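PDB 3SYJ: adhesion and penetration protein autotransporter from Haemophilus influenzae, which promotes bacterial adherence to and invasion of host cells, mediates bacterial aggregation by self-association, and is probably also a serine protease. Local coordinates for residues A[551-559]-A[570-581]; A[473-484]-A[494-505]. All coordinates share one frame; numbering follows the deposited sequence.

Contact 1. Residues A[551-559]-A[570-581]; sequences HNGRLNLIY and LSGGTNLKGDIT
Strand 555-559 runs parallel to strand 579-581, their axes 4.7 Å apart at closest approach and inclined by 11°, with Leu557 facing Ile580 and Ile558 facing Thr581. The chain reaches the second strand by way of strand 573-575 and a corner at Leu576 to Gly578, so the pair joins successive turns of the beta-solenoid in the passenger domain. Backbone bonds alternate between the strands: Leu557 N donates to Asp579 O, Thr581 N to Leu557 O and Tyr559 N to Thr581 O. The corner is an inverse gamma turn centred on Lys577, whose O accepts from Leu555 N at 2.9 Å.

Here side chains take over from the strand pairing. Asp579 N donates to Asn556 OD1 at 2.9 Å, in the carbonyl plane and on a lone pair of that oxygen; the CG of Asn556 lies beside its own backbone N (chi1 -55°), and its ND2 bonds Asn511 of the preceding turn. Asn552 sends ND2 to Asn575 O at 2.9 Å, nearly in its amide plane. A water accepts from Lys577 N and lies within bonding distance of Asn552 OD1 and Gly553 O. The Arg554 chain folds back so that one guanidinium face lies over Lys577 O, 3.5 Å above the plane, while NH1 forms a salt bridge with Glu630. Inside the solenoid, Leu555 CG meets Leu576 CD2 at 3.7 Å, and Leu557 CD2 lies alongside Ile580 CG1 at 4.1 Å, both side chains pointing the same way.

Gly578, at phi 154°, has backbone angles that call for glycine, and a CB there would clash with Leu555 O and Asn556 OD1. Leucine and isoleucine thus pack turn against turn in the interior, while two asparagine amides serve backbone groups on either flank of the corner that the regular strand pairing does not reach.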
# COMPACT_ATOMS: atom_id res chain seq x y z
N HIS A 551 -23.74 -10.53 26.30
CA HIS A 551 -22.29 -10.54 26.15
C HIS A 551 -21.76 -11.73 25.34
O HIS A 551 -22.00 -12.89 25.68
CB HIS A 551 -21.60 -10.43 27.52
CG HIS A 551 -20.12 -10.22 27.43
ND1 HIS A 551 -19.55 -9.17 26.73
CD2 HIS A 551 -19.08 -10.92 27.95
CE1 HIS A 551 -18.24 -9.24 26.81
NE2 HIS A 551 -17.92 -10.29 27.55
N ASN A 552 -21.04 -11.44 24.27
CA ASN A 552 -20.39 -12.49 23.49
C ASN A 552 -18.96 -12.71 23.98
O ASN A 552 -18.01 -12.19 23.41
CB ASN A 552 -20.42 -12.14 21.99
CG ASN A 552 -20.07 -13.33 21.11
OD1 ASN A 552 -20.22 -14.48 21.51
ND2 ASN A 552 -19.59 -13.05 19.90
N GLY A 553 -18.82 -13.48 25.06
CA GLY A 553 -17.53 -13.74 25.66
C GLY A 553 -16.66 -14.66 24.82
O GLY A 553 -17.16 -15.34 23.92
N ARG A 554 -15.36 -14.68 25.11
CA ARG A 554 -14.43 -15.48 24.32
C ARG A 554 -14.87 -16.93 24.32
O ARG A 554 -15.11 -17.51 25.38
CB ARG A 554 -12.99 -15.39 24.86
CG ARG A 554 -12.47 -14.00 25.18
CD ARG A 554 -11.75 -13.35 24.00
NE ARG A 554 -10.99 -14.30 23.20
CZ ARG A 554 -10.61 -14.06 21.95
NH1 ARG A 554 -10.90 -12.90 21.38
NH2 ARG A 554 -9.93 -14.98 21.26
N LEU A 555 -14.97 -17.52 23.14
CA LEU A 555 -15.32 -18.92 23.00
C LEU A 555 -14.55 -19.55 21.84
O LEU A 555 -14.57 -19.03 20.72
CB LEU A 555 -16.83 -19.07 22.82
CG LEU A 555 -17.43 -20.46 22.56
CD1 LEU A 555 -17.16 -21.38 23.73
CD2 LEU A 555 -18.93 -20.34 22.32
N ASN A 556 -13.85 -20.65 22.12
CA ASN A 556 -13.13 -21.40 21.09
C ASN A 556 -13.77 -22.75 20.84
O ASN A 556 -14.33 -23.36 21.75
CB ASN A 556 -11.68 -21.61 21.49
CG ASN A 556 -11.00 -20.32 21.81
OD1 ASN A 556 -10.79 -19.49 20.94
ND2 ASN A 556 -10.66 -20.13 23.08
N LEU A 557 -13.66 -23.21 19.60
CA LEU A 557 -14.21 -24.50 19.20
C LEU A 557 -13.11 -25.39 18.61
O LEU A 557 -12.39 -24.98 17.70
CB LEU A 557 -15.31 -24.29 18.17
CG LEU A 557 -15.85 -25.56 17.51
CD1 LEU A 557 -16.61 -26.40 18.53
CD2 LEU A 557 -16.71 -25.20 16.31
N ILE A 558 -12.98 -26.60 19.14
CA ILE A 558 -11.97 -27.53 18.66
C ILE A 558 -12.62 -28.81 18.16
O ILE A 558 -13.33 -29.49 18.90
CB ILE A 558 -10.97 -27.92 19.76
CG1 ILE A 558 -10.24 -26.69 20.30
CG2 ILE A 558 -9.95 -28.91 19.22
CD1 ILE A 558 -10.99 -25.95 21.37
N TYR A 559 -12.38 -29.15 16.89
CA TYR A 559 -12.79 -30.43 16.35
C TYR A 559 -11.58 -31.36 16.29
O TYR A 559 -10.63 -31.11 15.55
CB TYR A 559 -13.43 -30.28 14.97
CG TYR A 559 -13.85 -31.59 14.34
CD1 TYR A 559 -14.61 -32.51 15.06
CD2 TYR A 559 -13.49 -31.91 13.04
CE1 TYR A 559 -14.99 -33.71 14.50
CE2 TYR A 559 -13.87 -33.11 12.47
CZ TYR A 559 -14.62 -34.01 13.20
OH TYR A 559 -15.01 -35.21 12.65
N LEU A 570 -21.50 -28.53 10.36
CA LEU A 570 -22.08 -27.35 11.00
C LEU A 570 -23.01 -26.67 10.00
O LEU A 570 -22.57 -26.14 8.98
CB LEU A 570 -20.98 -26.39 11.45
CG LEU A 570 -19.93 -27.05 12.35
CD1 LEU A 570 -18.74 -26.12 12.58
CD2 LEU A 570 -20.55 -27.46 13.67
N SER A 571 -24.31 -26.69 10.29
CA SER A 571 -25.27 -26.17 9.33
C SER A 571 -26.03 -24.97 9.88
O SER A 571 -26.97 -24.49 9.25
CB SER A 571 -26.26 -27.26 8.91
OG SER A 571 -27.08 -27.63 10.01
N GLY A 572 -25.63 -24.51 11.06
CA GLY A 572 -26.31 -23.39 11.69
C GLY A 572 -25.52 -22.10 11.58
O GLY A 572 -25.62 -21.37 10.59
N GLY A 573 -24.70 -21.81 12.59
CA GLY A 573 -23.89 -20.61 12.54
C GLY A 573 -22.86 -20.51 13.64
O GLY A 573 -22.97 -21.17 14.68
N THR A 574 -21.84 -19.68 13.40
CA THR A 574 -20.89 -19.29 14.43
C THR A 574 -20.75 -17.78 14.47
O THR A 574 -20.74 -17.12 13.43
CB THR A 574 -19.48 -19.89 14.22
OG1 THR A 574 -18.91 -19.40 13.00
CG2 THR A 574 -19.52 -21.41 14.20
N ASN A 575 -20.66 -17.23 15.68
CA ASN A 575 -20.28 -15.84 15.86
C ASN A 575 -19.23 -15.78 16.96
O ASN A 575 -19.47 -15.24 18.03
CB ASN A 575 -21.49 -15.00 16.25
CG ASN A 575 -21.20 -13.52 16.22
OD1 ASN A 575 -21.73 -12.74 17.01
ND2 ASN A 575 -20.33 -13.11 15.29
N LEU A 576 -18.06 -16.34 16.68
CA LEU A 576 -17.09 -16.60 17.73
C LEU A 576 -16.08 -15.50 17.95
O LEU A 576 -15.36 -15.10 17.04
CB LEU A 576 -16.33 -17.90 17.44
CG LEU A 576 -17.14 -19.17 17.62
CD1 LEU A 576 -16.35 -20.37 17.11
CD2 LEU A 576 -17.50 -19.35 19.07
N LYS A 577 -16.04 -15.02 19.19
CA LYS A 577 -14.92 -14.22 19.65
C LYS A 577 -13.88 -15.24 20.11
O LYS A 577 -13.80 -15.58 21.29
CB LYS A 577 -15.36 -13.34 20.81
CG LYS A 577 -15.03 -11.87 20.62
CD LYS A 577 -16.01 -11.21 19.66
CE LYS A 577 -15.62 -9.75 19.39
NZ LYS A 577 -16.77 -8.93 18.90
N GLY A 578 -13.12 -15.76 19.15
CA GLY A 578 -12.24 -16.88 19.39
C GLY A 578 -12.02 -17.63 18.09
O GLY A 578 -12.38 -17.14 17.02
N ASP A 579 -11.45 -18.82 18.18
CA ASP A 579 -11.03 -19.55 16.99
C ASP A 579 -11.79 -20.84 16.82
O ASP A 579 -12.40 -21.34 17.76
CB ASP A 579 -9.55 -19.90 17.09
CG ASP A 579 -8.66 -18.68 17.15
OD1 ASP A 579 -9.11 -17.59 16.74
OD2 ASP A 579 -7.51 -18.83 17.60
N ILE A 580 -11.72 -21.38 15.61
CA ILE A 580 -12.13 -22.75 15.34
C ILE A 580 -10.88 -23.50 14.89
O ILE A 580 -10.19 -23.08 13.96
CB ILE A 580 -13.21 -22.83 14.23
CG1 ILE A 580 -14.50 -22.13 14.68
CG2 ILE A 580 -13.51 -24.28 13.87
CD1 ILE A 580 -15.58 -22.11 13.62
N THR A 581 -10.61 -24.61 15.57
CA THR A 581 -9.43 -25.44 15.31
C THR A 581 -9.81 -26.85 14.88
O THR A 581 -10.63 -27.51 15.51
CB THR A 581 -8.56 -25.54 16.58
OG1 THR A 581 -8.11 -24.22 16.95
CG2 THR A 581 -7.35 -26.45 16.34
O HOH W 1 -17.74 -15.92 21.13
O HOH W 2 -19.27 -9.94 18.61
O HOH W 3 -8.44 -15.62 18.65
O HOH W 4 -9.95 -22.95 18.47

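Contact 2. Residues A[473-484]-A[494-505]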
# COMPACT_ATOMS: atom_id res chain seq x y z
N PHE A 473 -30.06 -30.38 23.25
CA PHE A 473 -30.94 -29.31 22.79
C PHE A 473 -32.13 -29.95 22.06
O PHE A 473 -32.00 -30.45 20.95
CB PHE A 473 -30.19 -28.36 21.86
CG PHE A 473 -28.97 -27.73 22.48
CD1 PHE A 473 -29.04 -26.49 23.09
CD2 PHE A 473 -27.75 -28.39 22.46
CE1 PHE A 473 -27.91 -25.91 23.66
CE2 PHE A 473 -26.62 -27.82 23.04
CZ PHE A 473 -26.71 -26.59 23.63
N GLY A 474 -33.28 -29.94 22.71
CA GLY A 474 -34.48 -30.48 22.10
C GLY A 474 -35.14 -29.49 21.16
O GLY A 474 -34.48 -28.60 20.63
N PHE A 475 -36.44 -29.66 20.97
CA PHE A 475 -37.26 -28.80 20.12
C PHE A 475 -37.03 -27.33 20.44
O PHE A 475 -37.36 -26.88 21.53
CB PHE A 475 -38.73 -29.14 20.33
CG PHE A 475 -39.69 -28.28 19.56
CD1 PHE A 475 -39.87 -28.47 18.20
CD2 PHE A 475 -40.46 -27.31 20.20
CE1 PHE A 475 -40.77 -27.69 17.48
CE2 PHE A 475 -41.37 -26.53 19.49
CZ PHE A 475 -41.52 -26.72 18.13
N ARG A 476 -36.46 -26.61 19.48
CA ARG A 476 -36.19 -25.16 19.57
C ARG A 476 -35.05 -24.76 20.52
O ARG A 476 -34.71 -23.58 20.65
CB ARG A 476 -37.47 -24.37 19.83
CG ARG A 476 -38.38 -24.31 18.62
CD ARG A 476 -39.66 -23.58 18.92
NE ARG A 476 -40.59 -23.67 17.79
CZ ARG A 476 -41.84 -23.24 17.83
NH1 ARG A 476 -42.34 -22.70 18.93
NH2 ARG A 476 -42.61 -23.37 16.75
N GLY A 477 -34.44 -25.76 21.15
CA GLY A 477 -33.22 -25.56 21.91
C GLY A 477 -33.31 -24.46 22.94
O GLY A 477 -34.34 -24.28 23.59
N GLY A 478 -32.21 -23.71 23.06
CA GLY A 478 -32.00 -22.74 24.12
C GLY A 478 -30.51 -22.46 24.27
O GLY A 478 -29.71 -22.88 23.43
N ARG A 479 -30.13 -21.77 25.35
CA ARG A 479 -28.73 -21.35 25.52
C ARG A 479 -28.00 -22.17 26.56
O ARG A 479 -28.43 -22.26 27.71
CB ARG A 479 -28.62 -19.86 25.88
CG ARG A 479 -28.73 -18.92 24.69
CD ARG A 479 -28.81 -17.44 25.10
NE ARG A 479 -29.81 -16.74 24.30
CZ ARG A 479 -29.63 -16.39 23.03
NH1 ARG A 479 -28.50 -16.67 22.41
NH2 ARG A 479 -30.59 -15.75 22.37
N LEU A 480 -26.90 -22.78 26.16
CA LEU A 480 -25.96 -23.36 27.10
C LEU A 480 -24.85 -22.33 27.27
O LEU A 480 -24.04 -22.12 26.35
CB LEU A 480 -25.39 -24.68 26.58
CG LEU A 480 -24.21 -25.25 27.37
CD1 LEU A 480 -24.59 -25.44 28.83
CD2 LEU A 480 -23.69 -26.56 26.77
N ASP A 481 -24.84 -21.65 28.41
CA ASP A 481 -23.83 -20.64 28.72
C ASP A 481 -22.70 -21.26 29.54
O ASP A 481 -22.85 -21.50 30.74
CB ASP A 481 -24.45 -19.45 29.47
CG ASP A 481 -23.40 -18.47 29.99
OD1 ASP A 481 -22.30 -18.39 29.39
OD2 ASP A 481 -23.67 -17.78 31.00
N LEU A 482 -21.58 -21.52 28.87
CA LEU A 482 -20.42 -22.14 29.48
C LEU A 482 -19.83 -21.30 30.61
O LEU A 482 -19.09 -21.81 31.46
CB LEU A 482 -19.36 -22.40 28.42
CG LEU A 482 -19.83 -23.28 27.26
CD1 LEU A 482 -18.68 -23.50 26.33
CD2 LEU A 482 -20.34 -24.60 27.81
N ASN A 483 -20.13 -20.01 30.60
CA ASN A 483 -19.73 -19.12 31.68
C ASN A 483 -18.30 -19.36 32.11
O ASN A 483 -18.02 -19.53 33.30
CB ASN A 483 -20.67 -19.30 32.87
CG ASN A 483 -20.39 -18.33 34.00
OD1 ASN A 483 -19.83 -17.25 33.77
ND2 ASN A 483 -20.77 -18.70 35.22
N GLY A 484 -17.39 -19.39 31.14
CA GLY A 484 -15.97 -19.50 31.42
C GLY A 484 -15.46 -20.91 31.64
O GLY A 484 -14.29 -21.11 31.97
N ASN A 494 -28.66 -32.39 19.40
CA ASN A 494 -29.34 -31.17 19.04
C ASN A 494 -30.36 -31.48 17.97
O ASN A 494 -30.17 -32.41 17.18
CB ASN A 494 -28.34 -30.12 18.54
CG ASN A 494 -27.68 -30.51 17.24
OD1 ASN A 494 -26.85 -31.43 17.20
ND2 ASN A 494 -28.03 -29.82 16.16
N THR A 495 -31.44 -30.71 17.96
CA THR A 495 -32.57 -30.92 17.05
C THR A 495 -32.62 -29.89 15.92
O THR A 495 -32.98 -30.23 14.79
CB THR A 495 -33.92 -30.88 17.82
OG1 THR A 495 -34.10 -32.11 18.53
CG2 THR A 495 -35.08 -30.71 16.85
N ASP A 496 -32.28 -28.63 16.22
CA ASP A 496 -32.48 -27.54 15.26
C ASP A 496 -31.58 -26.33 15.54
O ASP A 496 -30.66 -26.42 16.35
CB ASP A 496 -33.96 -27.12 15.23
CG ASP A 496 -34.49 -26.79 16.61
OD1 ASP A 496 -33.78 -26.11 17.37
OD2 ASP A 496 -35.63 -27.21 16.93
N GLU A 497 -31.85 -25.21 14.88
CA GLU A 497 -31.01 -24.02 15.02
C GLU A 497 -31.26 -23.24 16.31
O GLU A 497 -30.56 -22.28 16.61
CB GLU A 497 -31.11 -23.10 13.80
CG GLU A 497 -32.47 -23.09 13.14
CD GLU A 497 -32.53 -22.18 11.92
OE1 GLU A 497 -31.87 -21.12 11.92
OE2 GLU A 497 -33.25 -22.54 10.96
N GLY A 498 -32.26 -23.67 17.08
CA GLY A 498 -32.46 -23.13 18.41
C GLY A 498 -31.32 -23.47 19.36
O GLY A 498 -31.15 -22.83 20.41
N ALA A 499 -30.53 -24.47 19.02
CA ALA A 499 -29.40 -24.85 19.86
C ALA A 499 -28.33 -23.76 19.85
O ALA A 499 -27.82 -23.39 18.80
CB ALA A 499 -28.82 -26.17 19.38
N MET A 500 -27.98 -23.25 21.03
CA MET A 500 -26.92 -22.25 21.13
C MET A 500 -25.92 -22.56 22.22
O MET A 500 -26.30 -22.77 23.38
CB MET A 500 -27.49 -20.85 21.33
CG MET A 500 -28.31 -20.36 20.16
SD MET A 500 -29.09 -18.76 20.41
CE MET A 500 -30.24 -18.78 19.04
N ILE A 501 -24.65 -22.58 21.85
CA ILE A 501 -23.59 -22.68 22.84
C ILE A 501 -22.86 -21.36 22.90
O ILE A 501 -22.33 -20.89 21.89
CB ILE A 501 -22.65 -23.83 22.52
CG1 ILE A 501 -23.47 -25.13 22.47
CG2 ILE A 501 -21.52 -23.91 23.56
CD1 ILE A 501 -22.63 -26.38 22.54
N VAL A 502 -22.85 -20.75 24.08
CA VAL A 502 -22.30 -19.40 24.26
C VAL A 502 -21.44 -19.29 25.52
O VAL A 502 -21.38 -20.22 26.33
CB VAL A 502 -23.43 -18.33 24.32
CG1 VAL A 502 -24.36 -18.44 23.10
CG2 VAL A 502 -24.22 -18.44 25.61
N ASN A 503 -20.77 -18.16 25.66
CA ASN A 503 -20.04 -17.83 26.88
C ASN A 503 -20.31 -16.39 27.25
O ASN A 503 -19.74 -15.48 26.64
CB ASN A 503 -18.53 -18.05 26.71
CG ASN A 503 -17.74 -17.65 27.95
OD1 ASN A 503 -18.28 -17.62 29.06
ND2 ASN A 503 -16.45 -17.36 27.77
N HIS A 504 -21.18 -16.17 28.23
CA HIS A 504 -21.52 -14.82 28.63
C HIS A 504 -20.52 -14.22 29.61
O HIS A 504 -20.69 -13.09 30.05
CB HIS A 504 -22.93 -14.76 29.22
CG HIS A 504 -24.02 -14.92 28.20
ND1 HIS A 504 -25.28 -15.35 28.53
CD2 HIS A 504 -24.01 -14.71 26.87
CE1 HIS A 504 -26.02 -15.39 27.43
NE2 HIS A 504 -25.27 -15.02 26.41
N ASN A 505 -19.50 -14.99 29.96
CA ASN A 505 -18.50 -14.50 30.90
C ASN A 505 -17.55 -13.52 30.22
O ASN A 505 -16.91 -13.83 29.22
CB ASN A 505 -17.73 -15.67 31.53
CG ASN A 505 -16.97 -15.25 32.79
OD1 ASN A 505 -16.11 -14.37 32.76
ND2 ASN A 505 -17.29 -15.90 33.90
O HOH W 5 -32.31 -27.81 19.14
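Asp481 turns its CG away from its own N (chi1 172°) and swings its carboxylate across to the chain of the next turn, where OD1 takes the His504 N-H at 2.7 Å; Asp496 instead holds CG between its N and carbonyl carbon (chi1 53°), which carries OD2 to Arg476 N, also at 2.7 Å and met on the syn lone pair. Asp481 ends, and Asp496 precedes, the strands of a parallel pair in the right-handed beta-helix, 478-481 with 499-502, whose axes are inclined by 22°. Arg479 pairs with Met500 and Asp481 with Val502 on one face, Leu480 with Ile501 on the other. Leu480 N to Met500 O and Val502 N to Leu480 O are nearly straight bonds.

The inward side is apolar. Phe473 presents a ring face to Ala499 CB, 3.9 Å from the ring centroid in a CH-pi contact, and its CZ meets Ile501 CG1. Leu482 CD1 closes on Ile501 CG2 at 4.0 Å.

On the outward side Arg479 and Met500 run side by side in the same direction; Arg479 is paired with Glu545, which also receives His504 NE2. At the turn before strand 499-502, Asp496 OD1 accepts Gly498 N in an Asx turn, and a water lies between OD1 and Gly474 O. Beyond the other end of the strands, Asn505 ND2 donates to Asn483 OD1 at 2.9 Å, while its OD1 accepts from Thr507 N. Asp481 OD1 also closes an Asx turn by accepting Asn483 N at 3.0 Å, and this donor and His504 N approach the oxygen from opposite faces of the carboxylate plane.

The two contacts follow one another along the chain and lie in the same beta-helical stem, their centres about 12 Å apart. They meet directly: Asn503 ND2 of contact 2 probably donates to Arg554 O of contact 1 at 2.8 Å, and Leu555 CD1 packs against Leu482 CD1 at 3.7 Å. Strand 510-514 lies beside both, bonding to Asn556 and Ile558 and touching Leu482 and Ile501. Glu545 is shared as well, its backbone N reaching Asn552 and its carboxylate Arg479 and His504. Both contacts lie away from the probable active-site Ser218. Contact 1 alone touches the second subunit, chiefly by a hydrogen bond from Asn552 N to Gln915 OE1 of that chain, with His551 and Lys577 also touching it.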